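Local coordinates for putative sortase (Streptococcus pneumoniae, PDB 2W1J), which probably catalyses, as a pilus-associated class C sortase, the transpeptidation that joins pilin subunits covalently into the pilus fibre, at residues 41-46 against 94-99; 60-65 against 139-144; 67-72 against 78-83; 153-156 against 161-164; 177-180 against 184-187. All coordinates share one frame; numbering follows the deposited sequence. Where two conformers were deposited one is given.

Overall arrangement
From the N terminus, contact 1 opens first, in the loop after helix 18-33, and contact 2 opens at 60-65 before contact 1 has closed at 94-99; contact 2 itself closes only at 139-144, so the two loops cross. Contact 3, the hairpin of strands 65-71 and 76-82, is nested inside both. Contacts 4 and 5 follow in series, the former closing the loop beyond strand 144-155, the latter joining strands 170-178 and 185-194. Ile155 O and Arg186 N connect contacts 4 and 5, while Asp42 and Trp44 tie contact 1 to contact 5. The centre of contact 2 is about 26 Å from that of contact 4 and about 29 Å from that of contact 5.

Contact 1. Residues 41-46 against 94-99; sequences GDPWSE and GHLEGT
Gly41 and Pro43, in the loop between helices 18-33 and 46-49, meet Leu96, in the segment that carries strand 93-95 of the sortase sheet. One methyl does all the touching: Leu96 CD1 lies 3.6 Å from the carbonyl O of Gly41 and 3.9 Å from CG of Pro43, whose side chain it crosses at about a right angle. A chi1 of -170° sets Leu96 CG opposite its own N, and chi2 of 58° then turns CD1 toward the loop. Asp42-Pro43-Trp44 matches the Asp-Pro-aromatic signature of the lid in pilus sortases, so the loop is probably that lid, and Leu96 CD1 packs against it. On its other flank Pro43 packs on Trp44, its CB 3.8 Å above one face of the ring, offset toward the rim. Each segment is also folded on itself. A type I turn brings Ser45 back to Asp42 O, which accepts from Ser45 OG at 2.9 Å and from Ser45 N at 3.0 Å. A type II turn does likewise for Leu96 O, held by Thr99 OG1 at 2.8 Å on a lone pair and by Thr99 N at 3.1 Å.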
# COMPACT_ATOMS: atom_id res chain seq x y z
N GLY A 41 -12.61 -1.34 -6.33
CA GLY A 41 -13.21 -0.15 -6.93
C GLY A 41 -12.29 1.06 -6.83
O GLY A 41 -11.19 0.97 -6.28
N ASP A 42 -12.74 2.19 -7.36
CA ASP A 42 -12.00 3.45 -7.23
C ASP A 42 -12.19 3.99 -5.82
O ASP A 42 -13.32 4.29 -5.43
CB ASP A 42 -12.52 4.48 -8.25
CG ASP A 42 -11.93 5.87 -8.06
OD1 ASP A 42 -10.75 5.97 -7.67
OD2 ASP A 42 -12.64 6.85 -8.35
N PRO A 43 -11.11 4.11 -5.04
CA PRO A 43 -11.27 4.49 -3.64
C PRO A 43 -12.03 5.78 -3.40
O PRO A 43 -12.63 5.96 -2.34
CB PRO A 43 -9.82 4.65 -3.16
CG PRO A 43 -9.06 3.67 -3.98
CD PRO A 43 -9.72 3.72 -5.35
N TRP A 44 -12.01 6.69 -4.37
CA TRP A 44 -12.60 8.00 -4.16
C TRP A 44 -14.06 8.08 -4.59
O TRP A 44 -14.71 9.12 -4.45
CB TRP A 44 -11.74 9.09 -4.81
CG TRP A 44 -10.40 9.21 -4.13
CD1 TRP A 44 -10.08 10.00 -3.07
CD2 TRP A 44 -9.20 8.48 -4.45
NE1 TRP A 44 -8.77 9.81 -2.71
CE2 TRP A 44 -8.20 8.89 -3.55
CE3 TRP A 44 -8.88 7.52 -5.42
CZ2 TRP A 44 -6.91 8.38 -3.58
CZ3 TRP A 44 -7.59 7.02 -5.45
CH2 TRP A 44 -6.62 7.44 -4.53
N SER A 45 -14.60 6.97 -5.10
CA SER A 45 -16.01 6.90 -5.45
C SER A 45 -16.86 6.79 -4.18
O SER A 45 -16.38 6.36 -3.14
CB SER A 45 -16.27 5.70 -6.35
OG SER A 45 -16.19 4.49 -5.63
N GLU A 46 -18.13 7.18 -4.28
CA GLU A 46 -19.01 7.16 -3.12
C GLU A 46 -19.16 5.76 -2.53
O GLU A 46 -19.16 5.59 -1.31
CB GLU A 46 -20.38 7.75 -3.46
CG GLU A 46 -20.37 9.26 -3.61
CD GLU A 46 -19.99 9.96 -2.32
OE1 GLU A 46 -20.59 9.63 -1.27
OE2 GLU A 46 -19.09 10.83 -2.35
N GLY A 94 -4.31 3.43 2.60
CA GLY A 94 -5.17 2.25 2.59
C GLY A 94 -4.71 1.25 1.55
O GLY A 94 -4.32 1.60 0.44
N HIS A 95 -4.78 -0.03 1.91
CA HIS A 95 -4.48 -1.09 0.96
C HIS A 95 -5.70 -1.34 0.08
O HIS A 95 -6.81 -1.49 0.58
CB HIS A 95 -4.10 -2.35 1.73
CG HIS A 95 -3.94 -3.54 0.84
ND1 HIS A 95 -4.93 -4.49 0.70
CD2 HIS A 95 -2.93 -3.91 0.03
CE1 HIS A 95 -4.52 -5.40 -0.17
NE2 HIS A 95 -3.32 -5.07 -0.59
N LEU A 96 -5.49 -1.39 -1.23
CA LEU A 96 -6.57 -1.60 -2.18
C LEU A 96 -7.01 -3.07 -2.19
O LEU A 96 -6.30 -3.95 -2.67
CB LEU A 96 -6.16 -1.15 -3.57
CG LEU A 96 -7.24 -1.09 -4.66
CD1 LEU A 96 -8.39 -0.17 -4.27
CD2 LEU A 96 -6.64 -0.64 -5.98
N GLU A 97 -8.21 -3.33 -1.67
CA GLU A 97 -8.71 -4.69 -1.61
C GLU A 97 -8.86 -5.27 -3.01
O GLU A 97 -9.28 -4.57 -3.93
CB GLU A 97 -10.03 -4.75 -0.84
CG GLU A 97 -10.51 -6.18 -0.57
CD GLU A 97 -11.67 -6.27 0.40
OE1 GLU A 97 -12.21 -5.21 0.80
OE2 GLU A 97 -12.05 -7.41 0.77
N GLY A 98 -8.48 -6.53 -3.17
CA GLY A 98 -8.40 -7.14 -4.49
C GLY A 98 -6.97 -7.22 -5.00
O GLY A 98 -6.70 -7.97 -5.94
N THR A 99 -6.06 -6.46 -4.39
CA THR A 99 -4.64 -6.55 -4.74
C THR A 99 -3.89 -7.37 -3.69
O THR A 99 -4.42 -7.67 -2.63
CB THR A 99 -4.00 -5.14 -4.96
OG1 THR A 99 -3.77 -4.47 -3.71
CG2 THR A 99 -4.87 -4.30 -5.88

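Contact 2. Residues 60-65 against 139-144; sequences LEIHER and HNIKEV
Ile141 has chi1 of 52°, which puts CG1 between its backbone N and carbonyl carbon and turns the CG2 methyl away from the carbonyl, toward Ile62; Ile62 answers with a fully extended chain (chi2 -180°) that carries CD1 to 3.9 Å from Ile141 CG2. The contact pairs two connections at one end of the sortase sheet: a type I' turn, Ile62 to Arg65, that leads into strand 65-71, and the loop between strands 135-139 and 144-155. Leu60 covers another branch of the same isoleucine, its CD2 resting 4.1 Å from Ile141 CD1, with the two side chains at about a right angle. Phe9 of helix 5-15 and Arg24 of helix 18-33 also touch Ile141, so both N-terminal helices border it. Asn140 shapes the loop by an Asx turn. Its OD1 accepts from Lys142 N at 2.8 Å and from Glu143 N at 3.0 Å, the donors coming from opposite faces of the amide plane, while ND2 is bonded to Pro102 O. Between the backbones, one water donates to Leu60 O and accepts from Ile141 N, both at 2.8 Å.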
# COMPACT_ATOMS: atom_id res chain seq x y z
N LEU A 60 -2.02 -9.63 9.36
CA LEU A 60 -0.86 -8.75 9.21
C LEU A 60 -0.91 -7.56 10.16
O LEU A 60 0.03 -6.77 10.22
CB LEU A 60 -0.78 -8.24 7.76
CG LEU A 60 -0.32 -9.28 6.74
CD1 LEU A 60 -0.22 -8.65 5.36
CD2 LEU A 60 1.02 -9.89 7.15
N GLU A 61 -2.00 -7.44 10.92
CA GLU A 61 -2.26 -6.21 11.67
C GLU A 61 -1.75 -6.24 13.09
O GLU A 61 -1.90 -7.23 13.79
CB GLU A 61 -3.75 -5.90 11.68
CG GLU A 61 -4.28 -5.49 10.32
CD GLU A 61 -5.77 -5.28 10.32
OE1 GLU A 61 -6.40 -5.42 11.39
OE2 GLU A 61 -6.32 -5.00 9.23
N ILE A 62 -1.15 -5.12 13.50
CA ILE A 62 -0.94 -4.81 14.91
C ILE A 62 -1.73 -3.54 15.19
O ILE A 62 -1.48 -2.49 14.59
CB ILE A 62 0.54 -4.53 15.24
CG1 ILE A 62 1.42 -5.72 14.84
CG2 ILE A 62 0.69 -4.21 16.72
CD1 ILE A 62 2.90 -5.51 15.15
N HIS A 63 -2.70 -3.63 16.09
CA HIS A 63 -3.59 -2.51 16.36
C HIS A 63 -4.11 -1.90 15.07
O HIS A 63 -4.03 -0.69 14.86
CB HIS A 63 -2.88 -1.46 17.20
CG HIS A 63 -2.34 -1.98 18.49
ND1 HIS A 63 -1.14 -1.56 19.03
CD2 HIS A 63 -2.83 -2.91 19.35
CE1 HIS A 63 -0.92 -2.20 20.17
NE2 HIS A 63 -1.93 -3.02 20.39
N GLU A 64 -4.63 -2.75 14.20
CA GLU A 64 -5.30 -2.33 12.97
C GLU A 64 -4.38 -1.87 11.83
O GLU A 64 -4.84 -1.68 10.71
CB GLU A 64 -6.37 -1.28 13.25
CG GLU A 64 -7.62 -1.84 13.92
CD GLU A 64 -8.69 -0.79 14.12
OE1 GLU A 64 -8.37 0.32 14.58
OE2 GLU A 64 -9.87 -1.08 13.81
N ARG A 65 -3.09 -1.70 12.10
CA ARG A 65 -2.17 -1.28 11.04
C ARG A 65 -1.44 -2.49 10.48
O ARG A 65 -0.90 -3.30 11.23
CB ARG A 65 -1.15 -0.26 11.57
CG ARG A 65 -1.73 1.12 11.78
CD ARG A 65 -0.78 2.02 12.54
NE ARG A 65 -0.78 1.73 13.97
CZ ARG A 65 -1.59 2.29 14.85
NH1 ARG A 65 -2.47 3.21 14.47
NH2 ARG A 65 -1.52 1.95 16.13
N HIS A 139 7.09 -1.71 5.06
CA HIS A 139 7.34 -2.38 6.34
C HIS A 139 6.15 -3.24 6.69
O HIS A 139 5.02 -2.76 6.67
CB HIS A 139 7.49 -1.34 7.45
CG HIS A 139 8.65 -0.40 7.28
ND1 HIS A 139 9.69 -0.34 8.17
CD2 HIS A 139 8.91 0.54 6.33
CE1 HIS A 139 10.55 0.58 7.78
NE2 HIS A 139 10.10 1.13 6.67
N ASN A 140 6.41 -4.49 7.03
CA ASN A 140 5.35 -5.36 7.55
C ASN A 140 5.82 -6.03 8.83
O ASN A 140 6.92 -5.73 9.31
CB ASN A 140 4.83 -6.34 6.48
CG ASN A 140 5.89 -7.32 6.02
OD1 ASN A 140 6.71 -7.78 6.81
ND2 ASN A 140 5.85 -7.66 4.74
N ILE A 141 5.02 -6.92 9.41
CA ILE A 141 5.38 -7.52 10.68
C ILE A 141 6.67 -8.34 10.62
O ILE A 141 7.32 -8.56 11.64
CB ILE A 141 4.26 -8.40 11.27
CG1 ILE A 141 3.76 -9.41 10.23
CG2 ILE A 141 3.13 -7.51 11.77
CD1 ILE A 141 2.83 -10.48 10.81
N LYS A 142 7.02 -8.83 9.43
CA LYS A 142 8.19 -9.68 9.25
C LYS A 142 9.47 -8.91 8.95
O LYS A 142 10.53 -9.24 9.48
CB LYS A 142 7.91 -10.69 8.13
CG LYS A 142 9.10 -11.59 7.77
CD LYS A 142 8.75 -12.48 6.59
CE LYS A 142 9.98 -13.20 6.05
NZ LYS A 142 9.65 -13.95 4.80
N GLU A 143 9.39 -7.90 8.09
CA GLU A 143 10.61 -7.35 7.50
C GLU A 143 10.33 -6.01 6.83
O GLU A 143 9.19 -5.53 6.82
CB GLU A 143 11.20 -8.32 6.47
CG GLU A 143 10.28 -8.56 5.28
CD GLU A 143 10.78 -9.65 4.36
OE1 GLU A 143 12.02 -9.84 4.24
OE2 GLU A 143 9.95 -10.35 3.76
N VAL A 144 11.39 -5.42 6.29
CA VAL A 144 11.27 -4.24 5.44
C VAL A 144 11.60 -4.67 4.02
O VAL A 144 12.61 -5.35 3.79
CB VAL A 144 12.25 -3.15 5.90
CG1 VAL A 144 12.11 -1.91 5.03
CG2 VAL A 144 12.02 -2.81 7.37
O HOH W 1 2.31 -6.62 8.59

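Contact 3. Residues 67-72 against 78-83; sequences GHVEIP and LPVYAG
Val69 and Leu78 form a hydrogen-bonded antiparallel pair in the hairpin of strands 65-71 and 76-82, which begins the sortase sheet. Both their amides are satisfied within the pair: Val69 N gives to Leu78 O at 2.9 Å, in the carbonyl plane, and Leu78 N returns to Val69 O at 2.9 Å. A third bond, Val80 N to Gly67 O at 2.8 Å, is nearly straight at the hydrogen (162°), although the donor stands 40° above the carbonyl plane. Pro79 has no N-H and sits opposite His68 in the non-hydrogen-bonded position, where none is needed across the hairpin; backbone bonding of Pro79 runs outward to Ala93, and His68 O takes the amide of His139. On the face shared by Val69, Leu78 and Val80, Val69 CG1 packs 4.0 Å from Leu78 CB and 4.2 Å from Val80 CG2. With chi1 of 50° placing CG between backbone N and carbonyl carbon, the His68 ring leaves on the other face, stacked on His139. There ND1 bonds Asp77 OD1 and NE2 bonds Asp10 OD1 of helix 5-15. A carboxylate at each ring nitrogen would stabilise a doubly protonated imidazole, so His68 may carry positive charge while joining the N-terminal helix to the sheet.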
# COMPACT_ATOMS: atom_id res chain seq x y z
N GLY A 67 1.16 -2.22 8.49
CA GLY A 67 2.55 -1.84 8.26
C GLY A 67 2.65 -0.36 7.93
O GLY A 67 1.77 0.42 8.30
N HIS A 68 3.73 0.03 7.28
CA HIS A 68 3.86 1.41 6.82
C HIS A 68 4.64 1.49 5.54
O HIS A 68 5.41 0.58 5.20
CB HIS A 68 4.37 2.40 7.89
CG HIS A 68 5.60 1.97 8.63
ND1 HIS A 68 6.81 2.61 8.47
CD2 HIS A 68 5.79 1.07 9.62
CE1 HIS A 68 7.71 2.07 9.28
NE2 HIS A 68 7.11 1.13 10.00
N VAL A 69 4.40 2.57 4.81
CA VAL A 69 5.11 2.84 3.57
C VAL A 69 6.00 4.06 3.77
O VAL A 69 5.52 5.14 4.15
CB VAL A 69 4.13 3.05 2.37
CG1 VAL A 69 3.12 4.15 2.65
CG2 VAL A 69 4.90 3.27 1.08
N GLU A 70 7.29 3.86 3.54
CA GLU A 70 8.31 4.86 3.81
C GLU A 70 8.92 5.30 2.48
O GLU A 70 9.40 4.47 1.70
CB GLU A 70 9.39 4.24 4.71
CG GLU A 70 10.48 5.22 5.11
CD GLU A 70 11.67 4.55 5.77
OE1 GLU A 70 11.71 3.30 5.85
OE2 GLU A 70 12.58 5.29 6.20
N ILE A 71 8.90 6.61 2.22
CA ILE A 71 9.45 7.13 0.97
C ILE A 71 10.41 8.25 1.35
O ILE A 71 10.04 9.42 1.42
CB ILE A 71 8.36 7.66 0.02
CG1 ILE A 71 7.12 6.74 0.00
CG2 ILE A 71 8.94 7.87 -1.38
CD1 ILE A 71 5.94 7.32 -0.76
N PRO A 72 11.66 7.88 1.66
CA PRO A 72 12.58 8.85 2.27
C PRO A 72 12.78 10.12 1.44
O PRO A 72 12.90 11.21 2.01
CB PRO A 72 13.88 8.05 2.39
CG PRO A 72 13.42 6.64 2.58
CD PRO A 72 12.21 6.52 1.68
N LEU A 78 3.94 6.60 6.16
CA LEU A 78 2.51 6.52 6.47
C LEU A 78 2.13 5.13 6.93
O LEU A 78 2.52 4.14 6.31
CB LEU A 78 1.68 6.85 5.23
CG LEU A 78 1.61 8.30 4.77
CD1 LEU A 78 0.75 8.35 3.52
CD2 LEU A 78 1.02 9.18 5.87
N PRO A 79 1.31 5.05 7.98
CA PRO A 79 0.76 3.75 8.34
C PRO A 79 -0.21 3.28 7.27
O PRO A 79 -0.86 4.11 6.61
CB PRO A 79 0.00 4.04 9.64
CG PRO A 79 -0.38 5.49 9.53
CD PRO A 79 0.72 6.16 8.76
N VAL A 80 -0.28 1.97 7.07
CA VAL A 80 -1.15 1.38 6.06
C VAL A 80 -2.23 0.57 6.77
O VAL A 80 -1.94 -0.28 7.62
CB VAL A 80 -0.35 0.44 5.11
CG1 VAL A 80 -1.29 -0.23 4.13
CG2 VAL A 80 0.74 1.21 4.38
N TYR A 81 -3.48 0.84 6.41
CA TYR A 81 -4.63 0.13 6.97
C TYR A 81 -5.30 -0.69 5.89
O TYR A 81 -5.12 -0.41 4.70
CB TYR A 81 -5.66 1.11 7.54
CG TYR A 81 -5.10 1.95 8.66
CD1 TYR A 81 -4.48 3.16 8.41
CD2 TYR A 81 -5.17 1.51 9.97
CE1 TYR A 81 -3.96 3.92 9.44
CE2 TYR A 81 -4.65 2.26 11.01
CZ TYR A 81 -4.04 3.46 10.73
OH TYR A 81 -3.52 4.20 11.77
N ALA A 82 -6.06 -1.70 6.29
CA ALA A 82 -6.82 -2.51 5.33
C ALA A 82 -7.95 -1.71 4.69
O ALA A 82 -8.66 -0.95 5.36
CB ALA A 82 -7.36 -3.75 6.01
N GLY A 83 -8.13 -1.90 3.39
CA GLY A 83 -9.20 -1.23 2.66
C GLY A 83 -8.93 0.24 2.43
O GLY A 83 -7.88 0.77 2.81

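Contact 4. Residues 153-156 against 161-164; sequences KVIE and DDLL
Asp162 gives up the most surface here, touched by both Lys153 and Ile155, two residues whose side chains leave strand 144-155 on the same side. The polar bond is a salt bridge: Lys153 NZ donates to Asp162 OD1 at 3.1 Å. Its geometry is oblique, the ammonium lying 46° out of the carboxylate plane. A bend at chi3 (-69°) folds the lysine chain over the acid, so its methylenes pack on the same carboxylate; CE is 3.5 Å from Asp162 OD2 and CD 3.8 Å from Asp162 CG. The two side chains meet at about a right angle. Two residues further along the strand, Ile155 brings its CG2 methyl to 3.6 Å from Asp162 OD2, running past the aspartate in the opposite direction. That oxygen therefore has an apolar neighbour as well as the lysine, and the positive charge would be expected to keep the acid ionised. Nearby, Leu188 of strand 185-194 touches both Asp162 and Leu163. The 161-164 segment belongs to the connection from strand 144-155 to strand 170-178, the sixth and seventh strands in chain order; it thus corresponds to the β6/β7 loop of the sortase fold.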
# COMPACT_ATOMS: atom_id res chain seq x y z
N LYS A 153 2.58 6.64 -14.22
CA LYS A 153 1.61 6.89 -15.26
C LYS A 153 0.33 7.47 -14.73
O LYS A 153 0.03 7.39 -13.54
CB LYS A 153 1.37 5.65 -16.12
CG LYS A 153 0.57 4.58 -15.45
CD LYS A 153 0.48 3.32 -16.34
CE LYS A 153 -0.36 3.55 -17.58
NZ LYS A 153 -0.39 2.36 -18.49
N VAL A 154 -0.41 8.09 -15.64
CA VAL A 154 -1.70 8.68 -15.32
C VAL A 154 -2.81 7.86 -16.00
O VAL A 154 -2.70 7.51 -17.18
CB VAL A 154 -1.75 10.15 -15.76
CG1 VAL A 154 -3.13 10.75 -15.49
CG2 VAL A 154 -0.67 10.94 -15.04
N ILE A 155 -3.86 7.54 -15.24
CA ILE A 155 -4.98 6.75 -15.76
C ILE A 155 -6.30 7.43 -15.43
O ILE A 155 -6.38 8.30 -14.55
CB ILE A 155 -5.02 5.33 -15.11
CG1 ILE A 155 -5.18 5.42 -13.60
CG2 ILE A 155 -3.77 4.52 -15.48
CD1 ILE A 155 -5.61 4.12 -12.90
N GLU A 156 -7.36 7.01 -16.11
CA GLU A 156 -8.69 7.39 -15.65
C GLU A 156 -9.08 6.49 -14.47
O GLU A 156 -8.58 5.37 -14.32
CB GLU A 156 -9.72 7.30 -16.77
CG GLU A 156 -9.82 5.91 -17.34
CD GLU A 156 -10.77 5.81 -18.51
OE1 GLU A 156 -10.90 6.79 -19.28
OE2 GLU A 156 -11.38 4.73 -18.65
N ASP A 161 -6.35 -1.87 -15.13
CA ASP A 161 -5.45 -2.80 -15.82
C ASP A 161 -4.04 -2.77 -15.23
O ASP A 161 -3.38 -3.81 -15.11
CB ASP A 161 -5.37 -2.46 -17.31
CG ASP A 161 -6.66 -2.76 -18.07
OD1 ASP A 161 -7.57 -3.38 -17.49
OD2 ASP A 161 -6.74 -2.37 -19.26
N ASP A 162 -3.56 -1.58 -14.88
CA ASP A 162 -2.19 -1.42 -14.42
C ASP A 162 -2.03 -1.72 -12.94
O ASP A 162 -0.93 -1.53 -12.40
CB ASP A 162 -1.73 0.01 -14.69
CG ASP A 162 -1.88 0.40 -16.14
OD1 ASP A 162 -1.16 -0.18 -16.98
OD2 ASP A 162 -2.73 1.26 -16.45
N LEU A 163 -3.11 -2.15 -12.29
CA LEU A 163 -3.11 -2.44 -10.86
C LEU A 163 -3.14 -3.93 -10.57
O LEU A 163 -3.14 -4.33 -9.41
CB LEU A 163 -4.33 -1.79 -10.19
CG LEU A 163 -4.39 -0.26 -10.35
CD1 LEU A 163 -5.63 0.28 -9.65
CD2 LEU A 163 -3.14 0.40 -9.81
N LEU A 164 -3.18 -4.74 -11.62
CA LEU A 164 -3.33 -6.19 -11.46
C LEU A 164 -1.98 -6.88 -11.43
O LEU A 164 -0.96 -6.32 -11.83
CB LEU A 164 -4.18 -6.74 -12.61
CG LEU A 164 -5.60 -6.17 -12.68
CD1 LEU A 164 -6.33 -6.78 -13.87
CD2 LEU A 164 -6.37 -6.40 -11.38

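Contact 5. Residues 177-180 against 184-187; sequences CTPY and THRL
His185 O is gripped from opposite faces of its carbonyl plane: Thr178 N reaches it across the hairpin at 3.0 Å, and Arg186 NH1, from the next residue, at 2.9 Å. The oxygen lies close to the guanidinium plane, so this bond helps set how the arginine end is turned. Thr178 O in turn takes His185 N at 2.8 Å, with a C=O...donor angle of 171°, completing the hydrogen-bonded pair between strands 170-178 and 185-194. Thr184 and His185 both stand opposite Thr178, a classic beta bulge, beside the cis peptide that precedes Pro179. Thr184 OG1 and His185 ND1 share a 2.7 Å hydrogen bond that fixes the imidazole near the bulge. Further along, Thr178 CB rests 3.8 Å from Leu187 CB. Cys177 follows a Thr-Leu-Leu-Thr run, matching the TLXTC signature whose cysteine is the sortase nucleophile, and Arg186 fits the arginine of that active site. The Arg186 chain bends at chi2 (-68°), bringing its guanidinium back beside the hairpin. In one of the two Cys177 conformers SG lies over a guanidinium face, 3.4 Å from Arg186 NH1. Asp42 of the putative lid forms a salt bridge with Arg186 NH2, and Trp44 touches Arg186. The sulfur and guanidinium thus probably form part of the reaction centre; the putative lid touches the arginine and, in this conformer, the sulfur, consistent with a closed state.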
# COMPACT_ATOMS: atom_id res chain seq x y z
N CYS A 177 -4.71 10.68 -6.39
CA CYS A 177 -5.43 11.45 -7.41
C CYS A 177 -4.52 12.47 -8.06
O CYS A 177 -3.55 12.94 -7.47
CB CYS A 177 -6.65 12.14 -6.80
SG CYS A 177 -7.90 10.97 -6.24
N THR A 178 -4.86 12.85 -9.29
CA THR A 178 -4.05 13.78 -10.05
C THR A 178 -4.91 14.34 -11.19
O THR A 178 -5.96 13.78 -11.49
CB THR A 178 -2.79 13.05 -10.58
OG1 THR A 178 -1.68 13.95 -10.66
CG2 THR A 178 -3.04 12.38 -11.92
N PRO A 179 -4.51 15.46 -11.82
CA PRO A 179 -3.45 16.38 -11.41
C PRO A 179 -3.74 16.99 -10.05
O PRO A 179 -4.89 16.99 -9.59
CB PRO A 179 -3.50 17.48 -12.48
CG PRO A 179 -4.17 16.84 -13.67
CD PRO A 179 -5.16 15.88 -13.07
N TYR A 180 -2.70 17.54 -9.44
CA TYR A 180 -2.80 18.26 -8.18
C TYR A 180 -3.96 19.26 -8.24
O TYR A 180 -4.02 20.10 -9.15
CB TYR A 180 -1.46 18.95 -7.94
CG TYR A 180 -1.39 19.87 -6.74
CD1 TYR A 180 -1.40 19.37 -5.45
CD2 TYR A 180 -1.31 21.25 -6.91
CE1 TYR A 180 -1.33 20.22 -4.34
CE2 TYR A 180 -1.22 22.11 -5.82
CZ TYR A 180 -1.25 21.59 -4.54
OH TYR A 180 -1.18 22.44 -3.46
N THR A 184 -9.15 14.58 -11.50
CA THR A 184 -9.99 13.90 -12.47
C THR A 184 -9.40 12.53 -12.85
O THR A 184 -10.11 11.68 -13.40
CB THR A 184 -10.09 14.74 -13.75
OG1 THR A 184 -8.78 15.20 -14.10
CG2 THR A 184 -11.01 15.95 -13.53
N HIS A 185 -8.13 12.33 -12.54
CA HIS A 185 -7.39 11.14 -12.95
C HIS A 185 -6.68 10.55 -11.75
O HIS A 185 -6.84 11.05 -10.63
CB HIS A 185 -6.43 11.50 -14.08
CG HIS A 185 -7.13 11.88 -15.34
ND1 HIS A 185 -7.68 13.14 -15.53
CD2 HIS A 185 -7.47 11.15 -16.43
CE1 HIS A 185 -8.27 13.18 -16.71
NE2 HIS A 185 -8.16 11.98 -17.27
N ARG A 186 -5.91 9.50 -11.98
CA ARG A 186 -5.13 8.89 -10.91
C ARG A 186 -3.68 8.78 -11.34
O ARG A 186 -3.39 8.53 -12.52
CB ARG A 186 -5.66 7.50 -10.53
CG ARG A 186 -7.16 7.46 -10.24
CD ARG A 186 -7.54 8.21 -8.98
NE ARG A 186 -8.99 8.23 -8.75
CZ ARG A 186 -9.78 9.28 -8.90
NH1 ARG A 186 -9.30 10.44 -9.32
NH2 ARG A 186 -11.08 9.16 -8.63
N LEU A 187 -2.78 9.01 -10.39
CA LEU A 187 -1.35 8.86 -10.59
C LEU A 187 -0.92 7.54 -9.98
O LEU A 187 -1.25 7.25 -8.82
CB LEU A 187 -0.62 10.01 -9.88
CG LEU A 187 0.91 10.01 -9.97
CD1 LEU A 187 1.34 10.29 -11.39
CD2 LEU A 187 1.52 11.05 -9.03